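Neuraminidase (Influenza A virus, PDB 4GEZ) is a neuraminidase-like surface glycoprotein of a bat virus, grouped by family with sialidases that cleave terminal sialic acid, but with a diverged putative active site. Local coordinates at residues K321-S326 against L346-Q351; T29-P34 against I358-T363; C164-S169 against Y182-G187; I214-T219 against P228-T233. One frame throughout, in Å; residues are numbered along the deposited sequence.

Contact 1. Residues K321-S326 against L346-Q351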
loop_
_atom_site.group_PDB
_atom_site.type_symbol
_atom_site.label_atom_id
_atom_site.label_comp_id
_atom_site.label_asym_id
_atom_site.label_seq_id
_atom_site.Cartn_x
_atom_site.Cartn_y
_atom_site.Cartn_z
ATOM N N LYS A 321 -1.009 -31.524 11.375
ATOM C CA LYS A 321 -1.363 -30.539 10.363
ATOM C C LYS A 321 -1.828 -31.191 9.074
ATOM O O LYS A 321 -1.171 -32.098 8.561
ATOM C CB LYS A 321 -0.162 -29.633 10.074
ATOM C CG LYS A 321 -0.147 -28.351 10.884
ATOM C CD LYS A 321 -0.773 -27.221 10.092
ATOM C CE LYS A 321 -0.828 -25.943 10.905
ATOM N NZ LYS A 321 -1.365 -24.801 10.114
ATOM N N ARG A 322 -2.959 -30.731 8.548
ATOM C CA ARG A 322 -3.412 -31.221 7.258
ATOM C C ARG A 322 -2.495 -30.611 6.202
ATOM O O ARG A 322 -2.239 -29.401 6.199
ATOM C CB ARG A 322 -4.879 -30.860 6.998
ATOM C CG ARG A 322 -5.470 -31.546 5.762
ATOM C CD ARG A 322 -6.983 -31.370 5.633
ATOM N NE ARG A 322 -7.527 -32.161 4.527
ATOM C CZ ARG A 322 -7.440 -31.816 3.244
ATOM N NH1 ARG A 322 -6.828 -30.693 2.895
ATOM N NH2 ARG A 322 -7.963 -32.595 2.306
ATOM N N THR A 323 -1.999 -31.459 5.313
ATOM C CA THR A 323 -0.951 -31.082 4.381
ATOM C C THR A 323 -1.521 -31.281 2.980
ATOM O O THR A 323 -2.381 -32.140 2.781
ATOM C CB THR A 323 0.331 -31.920 4.650
ATOM O OG1 THR A 323 1.335 -31.093 5.257
ATOM C CG2 THR A 323 0.885 -32.557 3.388
ATOM N N GLY A 324 -1.071 -30.482 2.017
ATOM C CA GLY A 324 -1.572 -30.584 0.658
ATOM C C GLY A 324 -0.434 -30.651 -0.338
ATOM O O GLY A 324 0.492 -31.449 -0.178
ATOM N N ARG A 325 -0.513 -29.824 -1.373
ATOM C CA ARG A 325 0.492 -29.788 -2.429
ATOM C C ARG A 325 1.855 -29.331 -1.913
ATOM O O ARG A 325 1.940 -28.593 -0.927
ATOM C CB ARG A 325 0.017 -28.851 -3.542
ATOM C CG ARG A 325 -1.215 -29.340 -4.278
ATOM C CD ARG A 325 -1.855 -28.225 -5.089
ATOM N NE ARG A 325 -0.897 -27.576 -5.977
ATOM C CZ ARG A 325 -0.395 -26.363 -5.770
ATOM N NH1 ARG A 325 -0.775 -25.657 -4.714
ATOM N NH2 ARG A 325 0.479 -25.852 -6.622
ATOM N N SER A 326 2.915 -29.763 -2.596
ATOM C CA SER A 326 4.272 -29.295 -2.316
ATOM C C SER A 326 5.079 -29.261 -3.610
ATOM O O SER A 326 4.787 -30.006 -4.550
ATOM C CB SER A 326 4.971 -30.188 -1.285
ATOM O OG SER A 326 4.899 -31.552 -1.657
ATOM N N LEU A 346 4.983 -25.571 0.669
ATOM C CA LEU A 346 4.121 -26.630 1.182
ATOM C C LEU A 346 2.793 -26.043 1.647
ATOM O O LEU A 346 2.766 -25.166 2.510
ATOM C CB LEU A 346 4.829 -27.326 2.353
ATOM C CG LEU A 346 4.140 -28.403 3.196
ATOM C CD1 LEU A 346 4.071 -29.681 2.394
ATOM C CD2 LEU A 346 4.848 -28.625 4.526
ATOM N N GLU A 347 1.689 -26.562 1.115
ATOM C CA GLU A 347 0.364 -26.124 1.545
ATOM C C GLU A 347 0.048 -26.692 2.921
ATOM O O GLU A 347 0.061 -27.907 3.112
ATOM C CB GLU A 347 -0.721 -26.595 0.571
ATOM C CG GLU A 347 -0.767 -25.897 -0.784
ATOM C CD GLU A 347 -1.863 -26.465 -1.674
ATOM O OE1 GLU A 347 -2.164 -25.855 -2.721
ATOM O OE2 GLU A 347 -2.412 -27.535 -1.332
ATOM N N ILE A 348 -0.243 -25.816 3.880
ATOM C CA ILE A 348 -0.697 -26.272 5.187
ATOM C C ILE A 348 -2.012 -25.599 5.544
ATOM O O ILE A 348 -2.150 -24.375 5.428
ATOM C CB ILE A 348 0.349 -26.031 6.300
ATOM C CG1 ILE A 348 0.824 -24.582 6.307
ATOM C CG2 ILE A 348 1.522 -26.997 6.149
ATOM C CD1 ILE A 348 1.727 -24.239 7.487
ATOM N N GLU A 349 -2.976 -26.403 5.986
ATOM C CA GLU A 349 -4.311 -25.897 6.279
ATOM C C GLU A 349 -4.364 -25.145 7.597
ATOM O O GLU A 349 -3.899 -25.649 8.622
ATOM C CB GLU A 349 -5.329 -27.042 6.308
ATOM C CG GLU A 349 -6.758 -26.577 6.575
ATOM C CD GLU A 349 -7.783 -27.685 6.435
ATOM O OE1 GLU A 349 -7.830 -28.320 5.360
ATOM O OE2 GLU A 349 -8.544 -27.913 7.400
ATOM N N ASP A 350 -4.916 -23.932 7.554
ATOM C CA ASP A 350 -5.222 -23.176 8.763
ATOM C C ASP A 350 -6.527 -23.722 9.324
ATOM O O ASP A 350 -7.612 -23.337 8.883
ATOM C CB ASP A 350 -5.374 -21.690 8.436
ATOM C CG ASP A 350 -5.499 -20.822 9.677
ATOM O OD1 ASP A 350 -5.813 -21.350 10.768
ATOM O OD2 ASP A 350 -5.301 -19.596 9.548
ATOM N N GLN A 351 -6.416 -24.619 10.298
ATOM C CA GLN A 351 -7.582 -25.315 10.843
ATOM C C GLN A 351 -8.525 -24.432 11.668
ATOM O O GLN A 351 -9.648 -24.845 11.970
ATOM C CB GLN A 351 -7.148 -26.553 11.639
ATOM C CG GLN A 351 -6.451 -26.258 12.963
ATOM C CD GLN A 351 -5.031 -25.757 12.776
ATOM O OE1 GLN A 351 -4.501 -25.760 11.663
ATOM N NE2 GLN A 351 -4.398 -25.343 13.867
#
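Glu-347 reaches across to Arg-325 with both carboxylate oxygens. OE2 of Glu-347 accepts Arg-325 N at 3.0 Å, met from above the carboxylate plane, while OE1 forms a salt bridge with Arg-325 NH1 at the guanidinium edge; the modelled length of that bridge is too short to be trusted. With Glu-347 CG anti to the carbonyl carbon (chi1 -72°), Glu-347 CD comes alongside Arg-325 CB at 3.6 Å. Arg-325 NE and NH2, bonded to Gln-273 and to Ala-49 O, fix the rotation of its guanidinium. Lys-321 bends at chi2 (-95°) and runs past Ile-348, Lys-321 CD 4.1 Å from Ile-348 CB; Lys-321 NZ hydrogen-bonds Glu-349 O at 3.1 Å, from above the carbonyl plane. Glu-349 itself turns to Arg-322: Glu-349 OE1 makes a loose salt bridge with Arg-322 NH1 (3.6 Å) and lies nearer to Arg-322 CD (3.2 Å), the two flat groups tilted 30° apart. The antiparallel backbones pair Thr-323 with Ile-348 and Ser-326 with Leu-346; the one-residue shift between these pairs is a beta bulge. Strand 322-329 is one edge strand of this four-stranded propeller sheet within the chain. Strand 359-367 flanks strand 343-349 on its other edge, and Phe-296 packs on Thr-323, Ser-326 and Leu-346.

Contact 2. Residues T29-P34 against I358-T363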
loop_
_atom_site.group_PDB
_atom_site.type_symbol
_atom_site.label_atom_id
_atom_site.label_comp_id
_atom_site.label_asym_id
_atom_site.label_seq_id
_atom_site.Cartn_x
_atom_site.Cartn_y
_atom_site.Cartn_z
ATOM N N THR A 29 11.051 -20.818 6.343
ATOM C CA THR A 29 11.323 -19.416 6.081
ATOM C C THR A 29 10.010 -18.648 6.135
ATOM O O THR A 29 9.987 -17.454 6.420
ATOM C CB THR A 29 12.015 -19.213 4.711
ATOM O OG1 THR A 29 11.319 -19.949 3.695
ATOM C CG2 THR A 29 13.455 -19.692 4.773
ATOM N N HIS A 30 8.914 -19.357 5.889
ATOM C CA HIS A 30 7.586 -18.767 6.005
ATOM C C HIS A 30 6.595 -19.720 6.652
ATOM O O HIS A 30 6.381 -20.842 6.194
ATOM C CB HIS A 30 7.079 -18.288 4.646
ATOM C CG HIS A 30 7.860 -17.143 4.091
ATOM N ND1 HIS A 30 8.973 -17.303 3.298
ATOM C CD2 HIS A 30 7.691 -15.801 4.239
ATOM C CE1 HIS A 30 9.454 -16.116 2.974
ATOM N NE2 HIS A 30 8.698 -15.192 3.530
ATOM N N ARG A 31 5.995 -19.232 7.730
ATOM C CA ARG A 31 5.055 -19.985 8.535
ATOM C C ARG A 31 4.356 -18.940 9.388
ATOM O O ARG A 31 4.985 -18.308 10.242
ATOM C CB ARG A 31 5.807 -20.991 9.409
ATOM C CG ARG A 31 4.975 -21.654 10.487
ATOM C CD ARG A 31 3.966 -22.585 9.867
ATOM N NE ARG A 31 3.506 -23.601 10.805
ATOM C CZ ARG A 31 2.300 -23.600 11.360
ATOM N NH1 ARG A 31 1.447 -22.624 11.079
ATOM N NH2 ARG A 31 1.952 -24.564 12.200
ATOM N N GLY A 32 3.057 -18.764 9.159
ATOM C CA GLY A 32 2.325 -17.659 9.752
ATOM C C GLY A 32 1.563 -18.025 11.008
ATOM O O GLY A 32 1.898 -18.994 11.688
ATOM N N PHE A 33 0.532 -17.240 11.300
ATOM C CA PHE A 33 -0.269 -17.395 12.504
ATOM C C PHE A 33 -1.724 -17.668 12.110
ATOM O O PHE A 33 -2.109 -17.417 10.965
ATOM C CB PHE A 33 -0.147 -16.134 13.373
ATOM C CG PHE A 33 -0.603 -14.874 12.693
ATOM C CD1 PHE A 33 0.313 -14.049 12.052
ATOM C CD2 PHE A 33 -1.942 -14.506 12.701
ATOM C CE1 PHE A 33 -0.094 -12.879 11.428
ATOM C CE2 PHE A 33 -2.361 -13.340 12.077
ATOM C CZ PHE A 33 -1.434 -12.525 11.439
ATOM N N PRO A 34 -2.530 -18.203 13.046
ATOM C CA PRO A 34 -3.929 -18.515 12.726
ATOM C C PRO A 34 -4.745 -17.270 12.411
ATOM O O PRO A 34 -4.705 -16.304 13.174
ATOM C CB PRO A 34 -4.449 -19.157 14.019
ATOM C CG PRO A 34 -3.235 -19.668 14.707
ATOM C CD PRO A 34 -2.158 -18.683 14.392
ATOM N N ILE A 358 -8.560 -21.692 3.961
ATOM C CA ILE A 358 -7.231 -21.117 4.069
ATOM C C ILE A 358 -6.171 -22.207 4.039
ATOM O O ILE A 358 -6.025 -22.979 4.990
ATOM C CB ILE A 358 -7.070 -20.263 5.345
ATOM C CG1 ILE A 358 -8.025 -19.070 5.300
ATOM C CG2 ILE A 358 -5.632 -19.757 5.469
ATOM C CD1 ILE A 358 -7.704 -18.076 4.194
ATOM N N GLN A 359 -5.455 -22.273 2.921
ATOM C CA GLN A 359 -4.260 -23.090 2.801
ATOM C C GLN A 359 -3.101 -22.122 2.878
ATOM O O GLN A 359 -2.874 -21.351 1.949
ATOM C CB GLN A 359 -4.210 -23.817 1.451
ATOM C CG GLN A 359 -5.414 -24.687 1.108
ATOM C CD GLN A 359 -5.412 -26.005 1.859
ATOM O OE1 GLN A 359 -5.412 -26.030 3.088
ATOM N NE2 GLN A 359 -5.386 -27.108 1.121
ATOM N N GLU A 360 -2.396 -22.120 4.001
ATOM C CA GLU A 360 -1.203 -21.299 4.100
ATOM C C GLU A 360 -0.116 -21.907 3.223
ATOM O O GLU A 360 0.079 -23.130 3.211
ATOM C CB GLU A 360 -0.727 -21.184 5.548
ATOM C CG GLU A 360 0.425 -20.204 5.729
ATOM C CD GLU A 360 1.113 -20.341 7.067
ATOM O OE1 GLU A 360 0.501 -20.882 8.013
ATOM O OE2 GLU A 360 2.278 -19.907 7.167
ATOM N N LEU A 361 0.593 -21.061 2.485
ATOM C CA LEU A 361 1.702 -21.542 1.671
ATOM C C LEU A 361 2.999 -21.407 2.462
ATOM O O LEU A 361 3.621 -20.343 2.469
ATOM C CB LEU A 361 1.782 -20.763 0.355
ATOM C CG LEU A 361 2.598 -21.402 -0.777
ATOM C CD1 LEU A 361 1.931 -22.679 -1.251
ATOM C CD2 LEU A 361 2.784 -20.442 -1.947
ATOM N N SER A 362 3.389 -22.478 3.151
ATOM C CA SER A 362 4.617 -22.473 3.938
ATOM C C SER A 362 5.820 -22.724 3.032
ATOM O O SER A 362 5.683 -23.302 1.954
ATOM C CB SER A 362 4.552 -23.540 5.036
ATOM O OG SER A 362 4.582 -24.838 4.479
ATOM N N THR A 363 6.996 -22.272 3.466
ATOM C CA THR A 363 8.227 -22.479 2.710
ATOM C C THR A 363 9.318 -22.989 3.638
ATOM O O THR A 363 9.445 -22.525 4.770
ATOM C CB THR A 363 8.724 -21.183 2.000
ATOM O OG1 THR A 363 9.072 -20.190 2.975
ATOM C CG2 THR A 363 7.661 -20.621 1.074
#
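Thr-363 O is gripped by two consecutive amides: Thr-29 N at 2.8 Å, coming from above the carbonyl plane, and His-30 N at 3.4 Å in a straight but weak bond. In return Thr-363 N donates to His-30 O at 3.1 Å, in the carbonyl plane on a lone pair. Thr-363 OG1 lies in the plane of the His-30 imidazole, at its edge, 2.9 Å from His-30 ND1 and hydrogen-bonded to it; His-30 CG anti to the carbonyl carbon (chi1 -67°) sets the ring side by side with the threonine. OG1 of Thr-29 approaches the same hydroxyl, but the modelled separation is implausibly small. Two residues facing one make this a classic beta bulge, where the N-terminal strand 25-30 joins strand 359-367 antiparallel and completes the edge of a propeller sheet. Beyond it the chains diverge, and Glu-360, extended with CG anti to the backbone N (chi1 -173°), reaches from one to the other. OE2 of Glu-360 accepts Gly-32 N at a doubtfully short distance, and Glu-360 OE1 forms a long salt bridge with Arg-31 NH1 (3.7 Å), the flat groups 56° apart. Arg-31 has a stronger partner in Glu-81 of the second subunit, and its NH2 also donates to Trp-376 O.

Contact 3. Residues C164-S169 against Y182-G187; sequences CFVIVS and YELQNG. With NAG (2-acetamido-2-deoxy-beta-D-glucopyranose), chain T.
Tyr-182 sets CG anti to the carbonyl carbon (chi1 -83°), which swings its ring onto Val-168, whose CG1 stands anti to the backbone N (chi1 176°) and leaves Val-168 CG2 to meet Tyr-182 CD1 obliquely at 3.6 Å. Phe-142 stacks on the same tyrosine ring. Val-166 CG1 packs on Tyr-182 CB at 4.0 Å and also comes within 4.3 Å of Leu-184 CD1. This side, which also bears Cys-164, packs on Thr-117 and Leu-119 of strand 116-122 in the preceding sheet. The segments are the two middle strands of a four-stranded antiparallel propeller blade, joined as a hairpin: Cys-164 and Leu-184 exchange two backbone hydrogen bonds, of which Leu-184 N to Cys-164 O is 2.7 Å, and Val-166 and Tyr-182 exchange another two. Cys-164 is further tied to the adjoining edge strand 158-160 by its disulfide with Cys-159. On the other face Glu-183 lies side by side with Phe-165, Glu-183 CG 3.5 Å from Phe-165 CE2. The Glu-183 carboxylate is turned 54° from the ring and salt-bridged through OE1 to Arg-191. Glu-183 and Gln-185 belong to a known calcium site, although the glutamate has no calcium bound in this chain. Past the strand, the turn at Asn-186 carries an N-linked sugar, Asn-186 ND2 bonded to C1 of the N-acetylglucosamine at 1.4 Å, and the asparagine side chain packs on Tyr-13.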
loop_
_atom_site.group_PDB
_atom_site.type_symbol
_atom_site.label_atom_id
_atom_site.label_comp_id
_atom_site.label_asym_id
_atom_site.label_seq_id
_atom_site.Cartn_x
_atom_site.Cartn_y
_atom_site.Cartn_z
ATOM N N CYS A 164 13.983 -20.532 -20.968
ATOM C CA CYS A 164 13.069 -20.980 -19.920
ATOM C C CYS A 164 12.366 -22.279 -20.294
ATOM O O CYS A 164 11.934 -22.452 -21.432
ATOM C CB CYS A 164 12.047 -19.886 -19.584
ATOM S SG CYS A 164 12.789 -18.371 -18.937
ATOM N N PHE A 165 12.221 -23.178 -19.326
ATOM C CA PHE A 165 11.666 -24.494 -19.614
ATOM C C PHE A 165 10.466 -24.794 -18.725
ATOM O O PHE A 165 10.472 -24.491 -17.530
ATOM C CB PHE A 165 12.735 -25.573 -19.438
ATOM C CG PHE A 165 13.972 -25.345 -20.264
ATOM C CD1 PHE A 165 15.059 -24.659 -19.732
ATOM C CD2 PHE A 165 14.050 -25.817 -21.569
ATOM C CE1 PHE A 165 16.205 -24.447 -20.487
ATOM C CE2 PHE A 165 15.190 -25.611 -22.334
ATOM C CZ PHE A 165 16.270 -24.925 -21.792
ATOM N N VAL A 166 9.441 -25.400 -19.315
ATOM C CA VAL A 166 8.203 -25.689 -18.604
ATOM C C VAL A 166 7.597 -26.946 -19.215
ATOM O O VAL A 166 7.746 -27.189 -20.415
ATOM C CB VAL A 166 7.220 -24.477 -18.687
ATOM C CG1 VAL A 166 6.850 -24.190 -20.128
ATOM C CG2 VAL A 166 5.965 -24.725 -17.858
ATOM N N ILE A 167 6.930 -27.753 -18.397
ATOM C CA ILE A 167 6.298 -28.967 -18.895
ATOM C C ILE A 167 4.800 -28.754 -19.086
ATOM O O ILE A 167 4.096 -28.367 -18.152
ATOM C CB ILE A 167 6.574 -30.165 -17.955
ATOM C CG1 ILE A 167 8.060 -30.524 -17.995
ATOM C CG2 ILE A 167 5.736 -31.373 -18.349
ATOM C CD1 ILE A 167 8.600 -31.063 -16.694
ATOM N N VAL A 168 4.320 -29.013 -20.300
ATOM C CA VAL A 168 2.917 -28.806 -20.636
ATOM C C VAL A 168 2.287 -30.171 -20.841
ATOM O O VAL A 168 2.835 -31.009 -21.559
ATOM C CB VAL A 168 2.763 -27.940 -21.911
ATOM C CG1 VAL A 168 1.298 -27.815 -22.312
ATOM C CG2 VAL A 168 3.372 -26.565 -21.697
ATOM N N SER A 169 1.134 -30.393 -20.214
ATOM C CA SER A 169 0.450 -31.677 -20.306
ATOM C C SER A 169 -0.823 -31.557 -21.124
ATOM O O SER A 169 -1.464 -30.506 -21.121
ATOM C CB SER A 169 0.119 -32.221 -18.912
ATOM O OG SER A 169 1.294 -32.443 -18.159
ATOM N N TYR A 182 8.680 -27.399 -23.162
ATOM C CA TYR A 182 8.742 -26.226 -24.023
ATOM C C TYR A 182 9.945 -25.375 -23.655
ATOM O O TYR A 182 10.231 -25.179 -22.474
ATOM C CB TYR A 182 7.456 -25.400 -23.921
ATOM C CG TYR A 182 6.344 -25.911 -24.804
ATOM C CD1 TYR A 182 5.594 -27.020 -24.437
ATOM C CD2 TYR A 182 6.058 -25.293 -26.016
ATOM C CE1 TYR A 182 4.582 -27.495 -25.245
ATOM C CE2 TYR A 182 5.048 -25.761 -26.833
ATOM C CZ TYR A 182 4.314 -26.863 -26.440
ATOM O OH TYR A 182 3.304 -27.344 -27.238
ATOM N N GLU A 183 10.663 -24.896 -24.666
ATOM C CA GLU A 183 11.775 -23.983 -24.443
ATOM C C GLU A 183 11.346 -22.600 -24.895
ATOM O O GLU A 183 10.900 -22.422 -26.032
ATOM C CB GLU A 183 13.030 -24.413 -25.206
ATOM C CG GLU A 183 14.212 -23.478 -24.957
ATOM C CD GLU A 183 15.427 -23.798 -25.804
ATOM O OE1 GLU A 183 15.650 -24.990 -26.116
ATOM O OE2 GLU A 183 16.164 -22.849 -26.149
ATOM N N LEU A 184 11.475 -21.626 -24.003
ATOM C CA LEU A 184 11.016 -20.275 -24.283
ATOM C C LEU A 184 12.149 -19.265 -24.210
ATOM O O LEU A 184 13.115 -19.440 -23.466
ATOM C CB LEU A 184 9.915 -19.867 -23.297
ATOM C CG LEU A 184 8.810 -20.881 -23.010
ATOM C CD1 LEU A 184 7.871 -20.380 -21.919
ATOM C CD2 LEU A 184 8.047 -21.154 -24.278
ATOM N N GLN A 185 12.011 -18.204 -24.992
ATOM C CA GLN A 185 12.936 -17.090 -24.958
ATOM C C GLN A 185 12.168 -15.818 -25.249
ATOM O O GLN A 185 11.471 -15.728 -26.263
ATOM C CB GLN A 185 14.043 -17.273 -25.996
ATOM C CG GLN A 185 15.363 -16.629 -25.598
ATOM C CD GLN A 185 16.496 -16.974 -26.546
ATOM O OE1 GLN A 185 16.594 -18.100 -27.034
ATOM N NE2 GLN A 185 17.353 -15.998 -26.824
ATOM N N ASN A 186 12.301 -14.840 -24.356
ATOM C CA ASN A 186 11.604 -13.567 -24.488
ATOM C C ASN A 186 10.094 -13.748 -24.645
ATOM O O ASN A 186 9.431 -13.016 -25.385
ATOM C CB ASN A 186 12.222 -12.785 -25.650
ATOM C CG ASN A 186 13.704 -12.549 -25.438
ATOM O OD1 ASN A 186 14.146 -12.396 -24.299
ATOM N ND2 ASN A 186 14.491 -12.596 -26.512
ATOM N N GLY A 187 9.568 -14.738 -23.928
ATOM C CA GLY A 187 8.153 -15.058 -23.951
ATOM C C GLY A 187 7.728 -15.733 -25.239
ATOM O O GLY A 187 6.536 -15.806 -25.546
HETATM C C1 NAG T . 15.728 -11.926 -26.186
HETATM C C2 NAG T . 16.832 -12.005 -27.240
HETATM C C3 NAG T . 16.808 -10.684 -27.984
HETATM C C4 NAG T . 17.295 -9.615 -27.019
HETATM C C5 NAG T . 16.501 -9.678 -25.716
HETATM C C6 NAG T . 15.954 -8.308 -25.334
HETATM C C7 NAG T . 18.690 -13.177 -26.024
HETATM C C8 NAG T . 20.130 -13.026 -25.628
HETATM N N2 NAG T . 18.167 -12.133 -26.666
HETATM O O3 NAG T . 15.491 -10.386 -28.387
HETATM O O4 NAG T . 18.651 -9.865 -26.741
HETATM O O5 NAG T . 15.420 -10.580 -25.848
HETATM O O6 NAG T . 15.100 -8.434 -24.220
HETATM O O7 NAG T . 18.075 -14.206 -25.747
#

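Contact 4. Residues I214-T219 against P228-T233; sequences IKCTGT and PLLRFT
Ile-214 covers one face of the Phe-232 ring in an antiparallel beta hairpin, the two middle strands of a four-stranded propeller blade. Ile-214 CB stands 3.8 Å from the ring centroid and only 17° off its normal, a CH-pi contact. Both branches stay on that side of the ring: Ile-214 CG2 meets Phe-232 CZ at 3.5 Å and Ile-214 CD1 meets Phe-232 CE2 at 3.6 Å. Phe-232 CG, placed between the backbone N and carbonyl carbon (chi1 66°), swings the ring back across the neighbouring strand. Cys-216, next along this face, brings SG obliquely to the same ring, 3.9 Å from Phe-232 CE1, in a sulfur-aromatic contact; its disulfide to Cys-207 ties the hairpin to edge strand 205-210. Leu-230 pairs with Cys-216, CB to CB 4.3 Å. The opposite face carries Lys-215 beside Arg-231, like charges whose ends are engaged by acids: Glu-279 for the lysine, Asp-278 and Glu-306 for the arginine. Backbone hydrogen bonds run in pairs between Ile-214 and Phe-232 and between Cys-216 and Leu-230. Near the turn, the side chain of Thr-219 lies about 5 Å from a bound calcium ion. There the Pro-228 ring rests on glycine backbone, Pro-228 CG 4.0 Å from Gly-218 C, while Gly-218 N donates to Pro-228 O at 2.9 Å.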
loop_
_atom_site.group_PDB
_atom_site.type_symbol
_atom_site.label_atom_id
_atom_site.label_comp_id
_atom_site.label_asym_id
_atom_site.label_seq_id
_atom_site.Cartn_x
_atom_site.Cartn_y
_atom_site.Cartn_z
ATOM N N ILE A 214 18.252 -30.080 -15.454
ATOM C CA ILE A 214 16.959 -29.811 -14.844
ATOM C C ILE A 214 16.402 -31.125 -14.322
ATOM O O ILE A 214 16.408 -32.140 -15.022
ATOM C CB ILE A 214 15.964 -29.160 -15.821
ATOM C CG1 ILE A 214 16.450 -27.771 -16.228
ATOM C CG2 ILE A 214 14.596 -29.023 -15.170
ATOM C CD1 ILE A 214 16.989 -27.699 -17.635
ATOM N N LYS A 215 15.936 -31.106 -13.081
ATOM C CA LYS A 215 15.380 -32.296 -12.465
ATOM C C LYS A 215 13.980 -31.963 -11.992
ATOM O O LYS A 215 13.785 -30.999 -11.253
ATOM C CB LYS A 215 16.268 -32.735 -11.300
ATOM C CG LYS A 215 17.709 -32.965 -11.726
ATOM C CD LYS A 215 18.629 -33.264 -10.558
ATOM C CE LYS A 215 20.074 -33.373 -11.027
ATOM N NZ LYS A 215 20.996 -33.764 -9.924
ATOM N N CYS A 216 13.006 -32.753 -12.428
ATOM C CA CYS A 216 11.614 -32.500 -12.088
ATOM C C CYS A 216 11.020 -33.740 -11.444
ATOM O O CYS A 216 11.323 -34.864 -11.844
ATOM C CB CYS A 216 10.804 -32.119 -13.337
ATOM S SG CYS A 216 11.433 -30.697 -14.261
ATOM N N THR A 217 10.156 -33.528 -10.461
ATOM C CA THR A 217 9.415 -34.612 -9.844
ATOM C C THR A 217 7.990 -34.522 -10.364
ATOM O O THR A 217 7.416 -33.434 -10.407
ATOM C CB THR A 217 9.409 -34.479 -8.309
ATOM O OG1 THR A 217 10.759 -34.434 -7.826
ATOM C CG2 THR A 217 8.685 -35.651 -7.666
ATOM N N GLY A 218 7.418 -35.646 -10.775
ATOM C CA GLY A 218 6.063 -35.633 -11.297
ATOM C C GLY A 218 5.076 -36.295 -10.354
ATOM O O GLY A 218 5.437 -36.769 -9.272
ATOM N N THR A 219 3.818 -36.321 -10.770
ATOM C CA THR A 219 2.769 -36.972 -10.008
ATOM C C THR A 219 2.000 -37.854 -10.969
ATOM O O THR A 219 1.526 -37.384 -12.005
ATOM C CB THR A 219 1.794 -35.943 -9.393
ATOM O OG1 THR A 219 2.505 -35.049 -8.526
ATOM C CG2 THR A 219 0.704 -36.651 -8.592
ATOM N N PRO A 228 7.171 -40.367 -10.579
ATOM C CA PRO A 228 8.071 -40.422 -11.730
ATOM C C PRO A 228 9.050 -39.260 -11.693
ATOM O O PRO A 228 8.711 -38.160 -11.242
ATOM C CB PRO A 228 7.120 -40.275 -12.925
ATOM C CG PRO A 228 5.903 -39.591 -12.369
ATOM C CD PRO A 228 5.770 -40.128 -10.975
ATOM N N LEU A 229 10.264 -39.511 -12.164
ATOM C CA LEU A 229 11.318 -38.508 -12.135
ATOM C C LEU A 229 11.790 -38.210 -13.545
ATOM O O LEU A 229 11.840 -39.097 -14.403
ATOM C CB LEU A 229 12.491 -38.986 -11.273
ATOM C CG LEU A 229 12.530 -38.582 -9.795
ATOM C CD1 LEU A 229 11.192 -38.729 -9.105
ATOM C CD2 LEU A 229 13.554 -39.424 -9.076
ATOM N N LEU A 230 12.143 -36.951 -13.777
ATOM C CA LEU A 230 12.608 -36.505 -15.080
ATOM C C LEU A 230 13.921 -35.755 -14.931
ATOM O O LEU A 230 14.070 -34.934 -14.029
ATOM C CB LEU A 230 11.547 -35.601 -15.721
ATOM C CG LEU A 230 11.852 -34.895 -17.043
ATOM C CD1 LEU A 230 11.957 -35.887 -18.190
ATOM C CD2 LEU A 230 10.796 -33.847 -17.348
ATOM N N ARG A 231 14.870 -36.040 -15.816
ATOM C CA ARG A 231 16.129 -35.309 -15.841
ATOM C C ARG A 231 16.378 -34.886 -17.275
ATOM O O ARG A 231 16.314 -35.713 -18.184
ATOM C CB ARG A 231 17.284 -36.197 -15.373
ATOM C CG ARG A 231 17.026 -36.923 -14.064
ATOM C CD ARG A 231 18.091 -37.969 -13.794
ATOM N NE ARG A 231 17.835 -38.685 -12.550
ATOM C CZ ARG A 231 18.441 -39.814 -12.195
ATOM N NH1 ARG A 231 19.362 -40.353 -12.982
ATOM N NH2 ARG A 231 18.136 -40.397 -11.045
ATOM N N PHE A 232 16.663 -33.606 -17.486
ATOM C CA PHE A 232 16.983 -33.133 -18.826
ATOM C C PHE A 232 17.932 -31.942 -18.884
ATOM O O PHE A 232 18.188 -31.284 -17.877
ATOM C CB PHE A 232 15.716 -32.887 -19.657
ATOM C CG PHE A 232 14.858 -31.769 -19.160
ATOM C CD1 PHE A 232 13.803 -32.028 -18.302
ATOM C CD2 PHE A 232 15.074 -30.466 -19.584
ATOM C CE1 PHE A 232 12.994 -31.015 -17.855
ATOM C CE2 PHE A 232 14.266 -29.444 -19.141
ATOM C CZ PHE A 232 13.223 -29.720 -18.276
ATOM N N THR A 233 18.441 -31.682 -20.085
ATOM C CA THR A 233 19.439 -30.642 -20.313
ATOM C C THR A 233 18.869 -29.500 -21.146
ATOM O O THR A 233 17.726 -29.559 -21.598
ATOM C CB THR A 233 20.666 -31.214 -21.044
ATOM O OG1 THR A 233 20.275 -31.674 -22.344
ATOM C CG2 THR A 233 21.256 -32.372 -20.262
#

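Contact 2 opens first, at 29-34, and closes only at 358-363, so its loop encloses the other three contacts, which follow in series: contact 3, then contact 4, then contact 1. Contacts 3 and 4 are local hairpins of successive propeller sheets and pack together, Ile-167 CD1 lying 3.6 Å from Leu-230 CD2. Contact 1 closes a short loop of 19 residues on the other side of the chain's centre, its own centre about 24 Å from that of contact 4. Contacts 1 and 2 share one sheet: strand 343-349 neighbours strand 359-367, with Glu-360 N 2.7 Å from Ile-348 O. The N-terminal strand thus joins the C-terminal ones, closing the propeller, and both contacts touch the second subunit.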